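Local coordinates for tegument protein VP22 (Human herpesvirus 1, PDB 4XAL), which belongs to the virion tegument, supports viral mRNA accumulation and translation late in infection, modulates the host-shutoff RNase UL41 and stabilises the microtubule network, at residues A67-L70 against W71-R75; R49-C52 against A53-R57; A37-P41 against R42-F46. All coordinates share one frame; numbering follows the deposited sequence.

Contact 1: A67-L70 against W71-R75; sequences AVQL and WDMSR
The Asp-72 carboxylate turns one face to Val-68: Val-68 O stands almost directly over CG of Asp-72 at 3.2 Å, and Val-68 CG1 lies on the same side, farther out, 3.5 Å from OD2. With two acceptors facing each other, this is packing and not a bond; the two side chains run side by side. The Leu-70 carbonyl, also flat, is reached from opposite sides of its plane by two donors of Ser-74, each moderately tilted from it: OG of Ser-74 at 2.9 Å and N of Ser-74 at 3.1 Å from Leu-70 O. The hydrogen bond from Ser-74 N is bent, 143° at the hydrogen, and those of the three preceding amides are straighter; Trp-71 N meets Ala-67 O at 2.8 Å. Serine suits the last turn because OG, anti to its own carbonyl carbon (chi1 -61°), folds back beside the helix as a second donor. Unbranched Met-73 and Gln-69, both exposed, can run alongside each other, SD of Met-73 3.8 Å from Gln-69 CG. The indole of Trp-71 leads away from 67-70. Arg-75 then leaves helical geometry with a positive phi of 47°, although its N still bonds to Trp-71 O at 2.7 Å. This is therefore the C-terminal end of helix 41-74, largely at the surface. Its apolar side faces helix 79-88, where Leu-70, Trp-71 and Ser-74 all touch Leu-85 and Trp-71 also meets Leu-82, two leucines of a probable nuclear export signal; Leu-70 further reaches Thr-89, in the loop leading toward strand 91-94.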
loop_
_atom_site.group_PDB
_atom_site.type_symbol
_atom_site.label_atom_id
_atom_site.label_comp_id
_atom_site.label_asym_id
_atom_site.label_seq_id
_atom_site.Cartn_x
_atom_site.Cartn_y
_atom_site.Cartn_z
ATOM N N ALA A 67 5.368 -6.618 -9.654
ATOM C CA ALA A 67 6.648 -7.322 -9.625
ATOM C C ALA A 67 6.451 -8.795 -9.986
ATOM O O ALA A 67 7.249 -9.380 -10.724
ATOM C CB ALA A 67 7.294 -7.178 -8.231
ATOM N N VAL A 68 5.389 -9.394 -9.460
ATOM C CA VAL A 68 5.059 -10.779 -9.804
ATOM C C VAL A 68 4.855 -10.910 -11.315
ATOM O O VAL A 68 5.338 -11.857 -11.942
ATOM C CB VAL A 68 3.791 -11.265 -9.070
ATOM C CG1 VAL A 68 3.243 -12.539 -9.715
ATOM C CG2 VAL A 68 4.078 -11.504 -7.592
ATOM N N GLN A 69 4.140 -9.950 -11.896
ATOM C CA GLN A 69 3.857 -9.966 -13.330
ATOM C C GLN A 69 5.142 -9.883 -14.138
ATOM O O GLN A 69 5.374 -10.686 -15.054
ATOM C CB GLN A 69 2.924 -8.809 -13.700
ATOM C CG GLN A 69 2.637 -8.699 -15.189
ATOM C CD GLN A 69 1.441 -7.805 -15.488
ATOM O OE1 GLN A 69 0.297 -8.264 -15.499
ATOM N NE2 GLN A 69 1.701 -6.524 -15.731
ATOM N N LEU A 70 5.977 -8.911 -13.785
ATOM C CA LEU A 70 7.257 -8.718 -14.445
ATOM C C LEU A 70 8.157 -9.946 -14.297
ATOM O O LEU A 70 8.806 -10.375 -15.260
ATOM C CB LEU A 70 7.954 -7.475 -13.885
ATOM C CG LEU A 70 9.384 -7.236 -14.350
ATOM C CD1 LEU A 70 9.404 -6.959 -15.842
ATOM C CD2 LEU A 70 9.976 -6.071 -13.575
ATOM N N TRP A 71 8.208 -10.506 -13.093
ATOM C CA TRP A 71 9.001 -11.709 -12.854
ATOM C C TRP A 71 8.514 -12.882 -13.711
ATOM O O TRP A 71 9.309 -13.570 -14.354
ATOM C CB TRP A 71 8.951 -12.092 -11.377
ATOM C CG TRP A 71 9.730 -13.320 -11.042
ATOM C CD1 TRP A 71 9.346 -14.615 -11.226
ATOM C CD2 TRP A 71 11.028 -13.364 -10.437
ATOM N NE1 TRP A 71 10.335 -15.470 -10.775
ATOM C CE2 TRP A 71 11.377 -14.721 -10.294
ATOM C CE3 TRP A 71 11.932 -12.382 -10.014
ATOM C CZ2 TRP A 71 12.586 -15.126 -9.728
ATOM C CZ3 TRP A 71 13.133 -12.787 -9.459
ATOM C CH2 TRP A 71 13.450 -14.147 -9.329
ATOM N N ASP A 72 7.207 -13.108 -13.701
ATOM C CA ASP A 72 6.607 -14.217 -14.433
ATOM C C ASP A 72 6.841 -14.132 -15.940
ATOM O O ASP A 72 7.028 -15.155 -16.596
ATOM C CB ASP A 72 5.108 -14.286 -14.147
ATOM C CG ASP A 72 4.803 -14.855 -12.779
ATOM O OD1 ASP A 72 5.739 -15.340 -12.104
ATOM O OD2 ASP A 72 3.624 -14.839 -12.387
ATOM N N MET A 73 6.821 -12.917 -16.477
ATOM C CA MET A 73 7.073 -12.686 -17.900
ATOM C C MET A 73 8.538 -12.907 -18.283
ATOM O O MET A 73 8.848 -13.334 -19.398
ATOM C CB MET A 73 6.669 -11.263 -18.280
ATOM C CG MET A 73 5.165 -11.027 -18.318
ATOM S SD MET A 73 4.771 -9.266 -18.336
ATOM C CE MET A 73 6.205 -8.601 -19.176
ATOM N N SER A 74 9.429 -12.588 -17.351
ATOM C CA SER A 74 10.872 -12.716 -17.547
ATOM C C SER A 74 11.366 -14.134 -17.302
ATOM O O SER A 74 12.257 -14.625 -18.002
ATOM C CB SER A 74 11.615 -11.766 -16.610
ATOM O OG SER A 74 11.258 -10.425 -16.865
ATOM N N ARG A 75 10.795 -14.769 -16.283
ATOM C CA ARG A 75 11.201 -16.103 -15.845
ATOM C C ARG A 75 12.720 -16.225 -15.707
ATOM O O ARG A 75 13.364 -17.064 -16.372
ATOM C CB ARG A 75 10.665 -17.174 -16.802
ATOM C CG ARG A 75 10.563 -18.553 -16.172
ATOM C CD ARG A 75 9.966 -19.583 -17.117
ATOM N NE ARG A 75 10.082 -20.937 -16.573
ATOM C CZ ARG A 75 11.129 -21.737 -16.771
ATOM N NH1 ARG A 75 12.152 -21.330 -17.512
ATOM N NH2 ARG A 75 11.151 -22.951 -16.230
#

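Contact 2: R49-C52 against A53-R57; sequences RVFC and AAVGR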
loop_
_atom_site.group_PDB
_atom_site.type_symbol
_atom_site.label_atom_id
_atom_site.label_comp_id
_atom_site.label_asym_id
_atom_site.label_seq_id
_atom_site.Cartn_x
_atom_site.Cartn_y
_atom_site.Cartn_z
ATOM N N ARG A 49 -1.030 8.348 11.537
ATOM C CA ARG A 49 -0.326 7.076 11.403
ATOM C C ARG A 49 -1.189 6.081 10.644
ATOM O O ARG A 49 -0.680 5.344 9.800
ATOM C CB ARG A 49 0.073 6.520 12.775
ATOM C CG ARG A 49 1.121 7.360 13.494
ATOM C CD ARG A 49 1.597 6.704 14.800
ATOM N NE ARG A 49 0.538 6.545 15.802
ATOM C CZ ARG A 49 0.306 7.393 16.807
ATOM N NH1 ARG A 49 1.044 8.487 16.957
ATOM N NH2 ARG A 49 -0.674 7.154 17.669
ATOM N N VAL A 50 -2.490 6.057 10.940
ATOM C CA VAL A 50 -3.412 5.149 10.252
ATOM C C VAL A 50 -3.516 5.440 8.747
ATOM O O VAL A 50 -3.474 4.518 7.922
ATOM C CB VAL A 50 -4.823 5.207 10.858
ATOM C CG1 VAL A 50 -5.818 4.455 9.973
ATOM C CG2 VAL A 50 -4.830 4.640 12.280
ATOM N N PHE A 51 -3.640 6.722 8.405
ATOM C CA PHE A 51 -3.707 7.183 7.013
ATOM C C PHE A 51 -2.473 6.730 6.240
ATOM O O PHE A 51 -2.572 6.123 5.165
ATOM C CB PHE A 51 -3.821 8.718 6.979
ATOM C CG PHE A 51 -3.861 9.314 5.592
ATOM C CD1 PHE A 51 -5.020 9.282 4.841
ATOM C CD2 PHE A 51 -2.741 9.972 5.069
ATOM C CE1 PHE A 51 -5.055 9.866 3.568
ATOM C CE2 PHE A 51 -2.782 10.552 3.813
ATOM C CZ PHE A 51 -3.923 10.494 3.063
ATOM N N CYS A 52 -1.308 7.034 6.791
ATOM C CA CYS A 52 -0.055 6.720 6.106
ATOM C C CYS A 52 0.131 5.218 5.990
ATOM O O CYS A 52 0.610 4.718 4.963
ATOM C CB CYS A 52 1.123 7.364 6.829
ATOM S SG CYS A 52 1.047 9.195 6.798
ATOM N N ALA A 53 -0.272 4.488 7.027
ATOM C CA ALA A 53 -0.136 3.027 7.010
ATOM C C ALA A 53 -0.974 2.400 5.912
ATOM O O ALA A 53 -0.514 1.497 5.207
ATOM C CB ALA A 53 -0.520 2.440 8.367
ATOM N N ALA A 54 -2.203 2.880 5.751
ATOM C CA ALA A 54 -3.105 2.357 4.730
ATOM C C ALA A 54 -2.571 2.609 3.328
ATOM O O ALA A 54 -2.617 1.731 2.458
ATOM C CB ALA A 54 -4.498 2.982 4.879
ATOM N N VAL A 55 -2.094 3.828 3.102
ATOM C CA VAL A 55 -1.528 4.180 1.814
ATOM C C VAL A 55 -0.323 3.280 1.529
ATOM O O VAL A 55 -0.202 2.730 0.436
ATOM C CB VAL A 55 -1.127 5.675 1.783
ATOM C CG1 VAL A 55 -0.245 5.969 0.588
ATOM C CG2 VAL A 55 -2.386 6.541 1.751
ATOM N N GLY A 56 0.541 3.111 2.522
ATOM C CA GLY A 56 1.723 2.271 2.365
ATOM C C GLY A 56 1.394 0.820 2.048
ATOM O O GLY A 56 2.039 0.199 1.194
ATOM N N ARG A 57 0.399 0.267 2.739
ATOM C CA ARG A 57 -0.012 -1.119 2.502
ATOM C C ARG A 57 -0.538 -1.347 1.106
ATOM O O ARG A 57 -0.215 -2.353 0.466
ATOM C CB ARG A 57 -1.105 -1.543 3.485
ATOM C CG ARG A 57 -0.648 -1.772 4.870
ATOM C CD ARG A 57 -1.760 -2.556 5.583
ATOM N NE ARG A 57 -1.608 -2.545 7.016
ATOM C CZ ARG A 57 -2.579 -2.894 7.849
ATOM N NH1 ARG A 57 -3.751 -3.280 7.359
ATOM N NH2 ARG A 57 -2.375 -2.851 9.150
#
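Val-50 and Ala-54 stand one turn apart on the close-packed side of this helical stretch, joined by Ala-54 N bonding to Val-50 O at 3.0 Å. Both are buried, and both press on Leu-102 of helix 101-107 and on Leu-26 of the N-terminal loop. The branched valine offers two methyls to several apolar neighbours, Phe-28 among them, while the alanine, with a single methyl, probably lets its partners come near the helix; its CB lies 3.6 Å from Val-50 O. The segment is a regular alpha-helix in the first half of helix 41-74, the long helix of the VP22 core domain, and the same i to i+4 pattern runs on through Val-55 N to Phe-51 O (3.1 Å, 168° at the hydrogen). Away from that core the packing is looser. Val-55 CG2 lies over one face of the Phe-51 ring, yet only at 4.4 Å from Phe-51 CZ, a loose contact. CG2 sits closer to the backbone, 3.4 Å from Phe-51 O, because it lies anti to the Val-55 carbonyl carbon and beside the backbone N. Phe-51 also touches Leu-101. On the exposed flank, Cys-52 and Gly-56 meet through backbone alone, Gly-56 N to Cys-52 O at 2.9 Å.

Contact 3: A37-P41 against R42-F46; sequences APWTP and RVAGF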
loop_
_atom_site.group_PDB
_atom_site.type_symbol
_atom_site.label_atom_id
_atom_site.label_comp_id
_atom_site.label_asym_id
_atom_site.label_seq_id
_atom_site.Cartn_x
_atom_site.Cartn_y
_atom_site.Cartn_z
ATOM N N ALA A 37 -16.039 17.997 15.334
ATOM C CA ALA A 37 -15.286 18.169 16.567
ATOM C C ALA A 37 -13.779 18.222 16.328
ATOM O O ALA A 37 -13.204 17.349 15.672
ATOM C CB ALA A 37 -15.624 17.055 17.549
ATOM N N PRO A 38 -13.122 19.241 16.883
ATOM C CA PRO A 38 -11.662 19.332 16.785
ATOM C C PRO A 38 -10.956 18.148 17.437
ATOM O O PRO A 38 -11.248 17.764 18.576
ATOM C CB PRO A 38 -11.340 20.646 17.517
ATOM C CG PRO A 38 -12.551 20.923 18.372
ATOM C CD PRO A 38 -13.711 20.384 17.603
ATOM N N TRP A 39 -10.024 17.550 16.700
ATOM C CA TRP A 39 -9.221 16.464 17.229
ATOM C C TRP A 39 -8.261 16.951 18.281
ATOM O O TRP A 39 -7.624 17.983 18.110
ATOM C CB TRP A 39 -8.384 15.795 16.126
ATOM C CG TRP A 39 -9.143 15.108 15.041
ATOM C CD1 TRP A 39 -10.459 14.734 15.040
ATOM C CD2 TRP A 39 -8.603 14.697 13.781
ATOM N NE1 TRP A 39 -10.771 14.110 13.846
ATOM C CE2 TRP A 39 -9.643 14.079 13.059
ATOM C CE3 TRP A 39 -7.338 14.805 13.193
ATOM C CZ2 TRP A 39 -9.461 13.571 11.773
ATOM C CZ3 TRP A 39 -7.154 14.292 11.907
ATOM C CH2 TRP A 39 -8.213 13.689 11.213
ATOM N N THR A 40 -8.130 16.184 19.354
ATOM C CA THR A 40 -7.007 16.345 20.265
ATOM C C THR A 40 -5.698 16.011 19.539
ATOM O O THR A 40 -5.717 15.323 18.511
ATOM C CB THR A 40 -7.158 15.438 21.486
ATOM O OG1 THR A 40 -7.023 14.078 21.069
ATOM C CG2 THR A 40 -8.529 15.634 22.138
ATOM N N PRO A 41 -4.557 16.499 20.060
ATOM C CA PRO A 41 -3.269 16.140 19.461
ATOM C C PRO A 41 -3.060 14.629 19.388
ATOM O O PRO A 41 -2.499 14.147 18.411
ATOM C CB PRO A 41 -2.258 16.791 20.407
ATOM C CG PRO A 41 -2.971 17.983 20.915
ATOM C CD PRO A 41 -4.410 17.575 21.058
ATOM N N ARG A 42 -3.514 13.902 20.402
ATOM C CA ARG A 42 -3.380 12.450 20.426
ATOM C C ARG A 42 -4.116 11.820 19.243
ATOM O O ARG A 42 -3.559 10.989 18.527
ATOM C CB ARG A 42 -3.915 11.887 21.743
ATOM C CG ARG A 42 -3.311 10.559 22.175
ATOM C CD ARG A 42 -4.251 9.794 23.108
ATOM N NE ARG A 42 -5.323 10.651 23.611
ATOM C CZ ARG A 42 -6.582 10.612 23.182
ATOM N NH1 ARG A 42 -6.948 9.729 22.258
ATOM N NH2 ARG A 42 -7.483 11.446 23.691
ATOM N N VAL A 43 -5.362 12.237 19.044
ATOM C CA VAL A 43 -6.188 11.722 17.965
ATOM C C VAL A 43 -5.611 12.079 16.600
ATOM O O VAL A 43 -5.571 11.235 15.705
ATOM C CB VAL A 43 -7.620 12.248 18.070
ATOM C CG1 VAL A 43 -8.403 11.968 16.785
ATOM C CG2 VAL A 43 -8.304 11.624 19.265
ATOM N N ALA A 44 -5.157 13.322 16.441
ATOM C CA ALA A 44 -4.537 13.746 15.180
ATOM C C ALA A 44 -3.324 12.882 14.830
ATOM O O ALA A 44 -3.164 12.440 13.685
ATOM C CB ALA A 44 -4.131 15.214 15.257
ATOM N N GLY A 45 -2.470 12.645 15.816
ATOM C CA GLY A 45 -1.297 11.810 15.609
ATOM C C GLY A 45 -1.689 10.393 15.242
ATOM O O GLY A 45 -1.110 9.792 14.328
ATOM N N PHE A 46 -2.674 9.857 15.960
ATOM C CA PHE A 46 -3.165 8.503 15.709
ATOM C C PHE A 46 -3.699 8.370 14.284
ATOM O O PHE A 46 -3.346 7.434 13.550
ATOM C CB PHE A 46 -4.257 8.119 16.715
ATOM C CG PHE A 46 -4.861 6.762 16.460
ATOM C CD1 PHE A 46 -4.236 5.615 16.924
ATOM C CD2 PHE A 46 -6.044 6.633 15.750
ATOM C CE1 PHE A 46 -4.783 4.360 16.683
ATOM C CE2 PHE A 46 -6.597 5.388 15.505
ATOM C CZ PHE A 46 -5.961 4.248 15.971
#
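An N-terminal helix cap, with packing consistent with a hydrophobic staple, opens helix 41-74. Thr-40 is the N-cap residue, and its OG1 accepts from Val-43 N at 3.2 Å, nearly straight at 165°. The hydroxyl can do this because OG1 is tucked between its own N and C (chi1 68°), which turns it toward the first turn; threonine thus gives the amide of Val-43, which has no earlier helical carbonyl to bond, a side-chain acceptor. Thr-40 O starts the regular pattern by accepting from Ala-44 N at 2.9 Å. Pro-41 is well placed in the first turn, where its missing N-H costs no bond and its ring favours helical phi; its carbonyl accepts from Gly-45 N at 3.0 Å. Arg-42 bends back so that Thr-40 OG1 lies over one face of its guanidinium, nearer the edge of the group than its centre and 3.7 Å from NH2. Just before the cap, the indole of Trp-39 leans on the helix. Its CE3 reaches Ala-44 CB at 3.8 Å, and these two residues form the staple pair, alanine being a small partner. In addition, Val-43 CG1 makes a CH-pi contact over the face of the five-membered ring of Trp-39, 3.9 Å from the centroid and 21° off the normal. Val-43 is buried, with Ser-29, Ala-31 and Pro-32 also on it. A threonine N-cap, with Trp-39 before it meeting Ala-44 four residues beyond it, is consistent with the combination of capping bond and hydrophobic staple.

All three contacts lie on helix 41-74 and follow it in the order 3, 2, 1. Contacts 1 and 3, at its two ends and on opposite sides of the chain's centre, have centres about 43 Å apart; both are mostly surface, and in both a side-chain hydroxyl supplements the backbone bonding. It accepts from an amide at the start of the helix and donates to a carbonyl at the end. Contact 2, its centre about 7 Å from that of the chain, is partly buried and relies on uninterrupted backbone bonds with small or branched apolar groups. It meets helix 101-107 and the N-terminal loop, contact 3 meets that loop at 29-32, and contact 1 meets helix 79-88.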